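Local coordinates for abhydrolase domain-containing protein (Exiguobacterium antarcticum, PDB 5H3H) that probably hydrolyses ester bonds, and as a likely perhydrolase may also handle peroxyacids, using an alpha/beta hydrolase fold, at residues B[173-176]-B[177-180]; B[146-149]-B[150-153]. All coordinates share one frame; numbering follows the deposited sequence.

Contact 1: B[173-176]-B[177-180]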
loop_
_atom_site.group_PDB
_atom_site.type_symbol
_atom_site.label_atom_id
_atom_site.label_comp_id
_atom_site.label_asym_id
_atom_site.label_seq_id
_atom_site.Cartn_x
_atom_site.Cartn_y
_atom_site.Cartn_z
ATOM N N LEU B 173 20.356 15.668 -32.454
ATOM C CA LEU B 173 19.370 15.169 -31.520
ATOM C C LEU B 173 19.656 13.716 -31.074
ATOM O O LEU B 173 19.598 13.424 -29.911
ATOM C CB LEU B 173 17.931 15.208 -32.020
ATOM C CG LEU B 173 16.771 15.891 -31.318
ATOM C CD1 LEU B 173 15.402 15.268 -31.582
ATOM C CD2 LEU B 173 16.967 16.214 -29.825
ATOM N N GLN B 174 19.934 12.832 -32.019
ATOM C CA GLN B 174 20.310 11.467 -31.682
ATOM C C GLN B 174 21.539 11.412 -30.800
ATOM O O GLN B 174 21.570 10.601 -29.894
ATOM C CB GLN B 174 20.565 10.613 -32.901
ATOM C CG GLN B 174 19.344 10.235 -33.708
ATOM C CD GLN B 174 19.695 9.344 -34.915
ATOM O OE1 GLN B 174 20.281 8.256 -34.767
ATOM N NE2 GLN B 174 19.310 9.783 -36.108
ATOM N N GLN B 175 22.555 12.257 -31.055
ATOM C CA GLN B 175 23.764 12.226 -30.256
ATOM C C GLN B 175 23.493 12.674 -28.814
ATOM O O GLN B 175 24.062 12.139 -27.853
ATOM C CB GLN B 175 24.847 13.087 -30.863
ATOM C CG GLN B 175 26.235 12.949 -30.219
ATOM C CD GLN B 175 26.920 11.573 -30.444
ATOM O OE1 GLN B 175 26.790 10.959 -31.491
ATOM N NE2 GLN B 175 27.637 11.085 -29.424
ATOM N N TRP B 176 22.678 13.699 -28.683
ATOM C CA TRP B 176 22.224 14.118 -27.374
ATOM C C TRP B 176 21.640 12.935 -26.589
ATOM O O TRP B 176 21.938 12.756 -25.409
ATOM C CB TRP B 176 21.242 15.315 -27.495
ATOM C CG TRP B 176 20.451 15.560 -26.243
ATOM C CD1 TRP B 176 20.894 16.170 -25.073
ATOM C CD2 TRP B 176 19.125 15.166 -26.002
ATOM N NE1 TRP B 176 19.924 16.133 -24.144
ATOM C CE2 TRP B 176 18.804 15.566 -24.692
ATOM C CE3 TRP B 176 18.165 14.493 -26.760
ATOM C CZ2 TRP B 176 17.540 15.305 -24.107
ATOM C CZ3 TRP B 176 16.885 14.272 -26.200
ATOM C CH2 TRP B 176 16.607 14.662 -24.854
ATOM N N PHE B 177 20.743 12.199 -27.223
ATOM C CA PHE B 177 20.020 11.134 -26.572
ATOM C C PHE B 177 20.938 9.983 -26.226
ATOM O O PHE B 177 20.881 9.445 -25.108
ATOM C CB PHE B 177 18.786 10.703 -27.367
ATOM C CG PHE B 177 17.969 9.688 -26.652
ATOM C CD1 PHE B 177 17.169 10.076 -25.570
ATOM C CD2 PHE B 177 18.050 8.351 -26.993
ATOM C CE1 PHE B 177 16.428 9.138 -24.855
ATOM C CE2 PHE B 177 17.282 7.409 -26.304
ATOM C CZ PHE B 177 16.480 7.803 -25.227
ATOM N N HIS B 178 21.799 9.635 -27.178
ATOM C CA HIS B 178 22.880 8.681 -26.925
ATOM C C HIS B 178 23.742 9.027 -25.685
ATOM O O HIS B 178 23.940 8.193 -24.782
ATOM C CB HIS B 178 23.741 8.613 -28.161
ATOM C CG HIS B 178 24.833 7.606 -28.065
ATOM N ND1 HIS B 178 26.138 7.945 -27.837
ATOM C CD2 HIS B 178 24.806 6.256 -28.116
ATOM C CE1 HIS B 178 26.879 6.857 -27.791
ATOM N NE2 HIS B 178 26.095 5.822 -27.977
ATOM N N ASN B 179 24.210 10.283 -25.615
ATOM C CA ASN B 179 25.063 10.702 -24.521
ATOM C C ASN B 179 24.359 10.671 -23.145
ATOM O O ASN B 179 25.052 10.426 -22.143
ATOM C CB ASN B 179 25.665 12.071 -24.775
ATOM C CG ASN B 179 26.732 12.065 -25.847
ATOM O OD1 ASN B 179 27.244 11.025 -26.274
ATOM N ND2 ASN B 179 27.099 13.230 -26.274
ATOM N N LEU B 180 23.007 10.834 -23.108
ATOM C CA LEU B 180 22.238 10.673 -21.870
ATOM C C LEU B 180 22.403 9.249 -21.330
ATOM O O LEU B 180 22.474 9.048 -20.134
ATOM C CB LEU B 180 20.732 10.861 -22.084
ATOM C CG LEU B 180 20.186 12.150 -22.630
ATOM C CD1 LEU B 180 18.673 11.978 -22.724
ATOM C CD2 LEU B 180 20.633 13.297 -21.746
#

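Contact 2: B[146-149]-B[150-153]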
loop_
_atom_site.group_PDB
_atom_site.type_symbol
_atom_site.label_atom_id
_atom_site.label_comp_id
_atom_site.label_asym_id
_atom_site.label_seq_id
_atom_site.Cartn_x
_atom_site.Cartn_y
_atom_site.Cartn_z
ATOM N N ILE B 146 22.759 -7.551 -22.041
ATOM C CA ILE B 146 23.638 -7.517 -20.886
ATOM C C ILE B 146 25.084 -7.927 -21.269
ATOM O O ILE B 146 26.060 -7.272 -20.880
ATOM C CB ILE B 146 23.083 -8.388 -19.776
ATOM C CG1 ILE B 146 21.767 -7.781 -19.215
ATOM C CG2 ILE B 146 24.086 -8.555 -18.650
ATOM C CD1 ILE B 146 20.879 -8.828 -18.600
ATOM N N GLU B 147 25.179 -8.943 -22.103
ATOM C CA GLU B 147 26.472 -9.479 -22.565
ATOM C C GLU B 147 27.189 -8.424 -23.354
ATOM O O GLU B 147 28.362 -8.199 -23.112
ATOM C CB GLU B 147 26.302 -10.766 -23.398
ATOM C CG GLU B 147 26.656 -10.735 -24.909
ATOM C CD GLU B 147 25.760 -11.664 -25.690
ATOM O OE1 GLU B 147 25.169 -11.177 -26.676
ATOM O OE2 GLU B 147 25.608 -12.857 -25.286
ATOM N N ASP B 148 26.453 -7.772 -24.255
ATOM C CA ASP B 148 26.957 -6.654 -25.066
ATOM C C ASP B 148 27.399 -5.455 -24.189
ATOM O O ASP B 148 28.466 -4.892 -24.432
ATOM C CB ASP B 148 25.916 -6.239 -26.091
ATOM C CG ASP B 148 25.762 -7.263 -27.222
ATOM O OD1 ASP B 148 26.647 -8.154 -27.324
ATOM O OD2 ASP B 148 24.766 -7.175 -27.987
ATOM N N THR B 149 26.615 -5.082 -23.170
ATOM C CA THR B 149 27.092 -3.991 -22.282
ATOM C C THR B 149 28.384 -4.301 -21.535
ATOM O O THR B 149 29.228 -3.379 -21.273
ATOM C CB THR B 149 25.966 -3.201 -21.457
ATOM O OG1 THR B 149 26.348 -2.885 -20.084
ATOM C CG2 THR B 149 24.616 -3.692 -21.601
ATOM N N LYS B 150 28.624 -5.589 -21.249
ATOM C CA LYS B 150 29.866 -6.003 -20.589
ATOM C C LYS B 150 31.145 -6.000 -21.478
ATOM O O LYS B 150 32.223 -6.143 -20.979
ATOM C CB LYS B 150 29.704 -7.334 -19.845
ATOM C CG LYS B 150 29.176 -7.182 -18.445
ATOM C CD LYS B 150 27.977 -8.080 -18.131
ATOM C CE LYS B 150 28.249 -9.562 -18.131
ATOM N NZ LYS B 150 27.462 -10.286 -17.063
ATOM N N GLN B 151 30.978 -5.726 -22.761
ATOM C CA GLN B 151 32.035 -5.731 -23.778
ATOM C C GLN B 151 32.227 -4.435 -24.521
ATOM O O GLN B 151 33.351 -4.118 -24.867
ATOM C CB GLN B 151 31.650 -6.760 -24.800
ATOM C CG GLN B 151 31.679 -8.148 -24.194
ATOM C CD GLN B 151 31.389 -9.165 -25.252
ATOM O OE1 GLN B 151 30.257 -9.261 -25.748
ATOM N NE2 GLN B 151 32.423 -9.883 -25.657
ATOM N N ASP B 152 31.128 -3.697 -24.778
ATOM C CA ASP B 152 31.165 -2.473 -25.609
ATOM C C ASP B 152 29.818 -1.790 -25.344
ATOM O O ASP B 152 28.897 -1.943 -26.123
ATOM C CB ASP B 152 31.266 -2.894 -27.109
ATOM C CG ASP B 152 32.260 -2.086 -27.922
ATOM O OD1 ASP B 152 33.488 -2.301 -27.712
ATOM O OD2 ASP B 152 31.850 -1.321 -28.850
ATOM N N ARG B 153 29.725 -1.032 -24.245
ATOM C CA ARG B 153 28.439 -0.376 -23.892
ATOM C C ARG B 153 28.037 0.717 -24.907
ATOM O O ARG B 153 26.894 0.757 -25.354
ATOM C CB ARG B 153 28.453 0.075 -22.411
ATOM C CG ARG B 153 27.130 0.668 -21.908
ATOM C CD ARG B 153 27.179 0.866 -20.394
ATOM N NE ARG B 153 28.229 1.820 -20.072
ATOM C CZ ARG B 153 28.058 3.133 -19.971
ATOM N NH1 ARG B 153 29.102 3.890 -19.708
ATOM N NH2 ARG B 153 26.842 3.698 -20.139
#

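Contact 1: B[173-176]-B[177-180]
W176 and L180 meet one turn apart on helix 171-182, one of four helices inserted between strands 114-120 and 211-217, where many alpha/beta hydrolases carry a cap. L180 CD1 stands over one face of the indole, 4.1 Å from the centroid of the six-membered ring and displaced toward its rim, which makes a CH-pi contact. The second methyl, L180 CD2, comes within 3.8 Å of W176 NE1, so the forked leucine reaches from the six-membered face to the N-H rim of the indole. W176 can meet it because its CG lies anti to the backbone N (chi1 164°), which swings the ring toward the next turn. An alanine at W176 removes the aromatic face under L180 CD1 and is likely to leave a gap between the leucine and E38 of helix 38-46.

Regular helical bonds hold the backbone: F177 N reaches L173 O at 3.2 Å, and H178 N reaches Q174 O at 2.9 Å in a nearly straight bond (174°). On the outer side, the amides of Q175 and N179 are turned 70° against each other; Q175 NE2 gives a weak bond of 3.2 Å to N179 OD1, a modest link suited to an exposed surface. H178 ND1 is buried here with no partner in the model, although H178 NE2 bonds weakly to P154 O.

F177 faces inward, as a large apolar ring should. It meets F165 edge-to-face and also packs against the ring of F164, a residue of the peroxyacetic acid pocket, and its side chain lies about 6 Å from that ligand. The arrangement is that of an amphipathic helix, probably part of a cap as in many alpha/beta hydrolases, with polar amides outside and F177 turned toward the ligand pocket.

Contact 2: B[146-149]-B[150-153]
I146 and K150 lie side by side and point the same way, I146 CG2 touching K150 CD at 4.0 Å. The lysine's methylene chain also passes I146 O, with K150 CD 3.4 Å away, so aliphatic carbon covers both the isoleucine and its carbonyl. The bent chain carries its ammonium end along the last turn of helix 139-149, where a positive charge is probably favoured by the helix dipole. T149 meets R153 through its hydroxyl: its OG1 lies 3.9 Å from R153 CD, a hydroxyl beside methylene carbon. R153 CG is anti to the backbone N (chi1 -175°), which carries the start of its chain obliquely across the threonine.

The backbone behind these side chains ends the helix. K150 N still bonds to I146 O at 3.1 Å, and the chain then turns around D148 O, which accepts two amides. D152 N approaches almost in line with the carbonyl at 2.9 Å, whereas Q151 N, at 3.1 Å, sits well above the carbonyl plane. Q151 has its OE1 3.4 Å from E147 O; both are acceptors, so the approach yields no bond.

Farther out, D152 takes the N-cap position of helix 153-164. Its side chain makes no capping bond, but OD2 is hydrogen-bonded to S155 OG in the first turn. R153 NH2 bonds to V182 O, the last residue of helix 171-182, where a guanidinium is well placed to meet an outgoing carbonyl. I146, a buried apolar residue, packs on A193, while T149 and K150 rest on I190. The turn thus joins helix 139-149 to helix 153-164, with helix 186-198 alongside and M156 touching both D148 and T149.

Overall arrangement
From the N terminus, the chain builds most of the central sheet up to strand 114-120 before entering the helical insertion that holds both contacts. Contact 2 comes first, at the turn from helix 139-149 into helix 153-164; contact 1 follows, one helix later, within helix 171-182. Both are local, so neither closes a long loop, and they run in series without nesting or crossing. Their centres are 19 Å apart and their nearest atoms about 6 Å apart. The rest of helix 153-164 and the loop after it fill most of the chain between them. Contact 2 packs on helix 186-198 within the insertion, whereas contact 1 ties the insertion to the segment around helix 38-46.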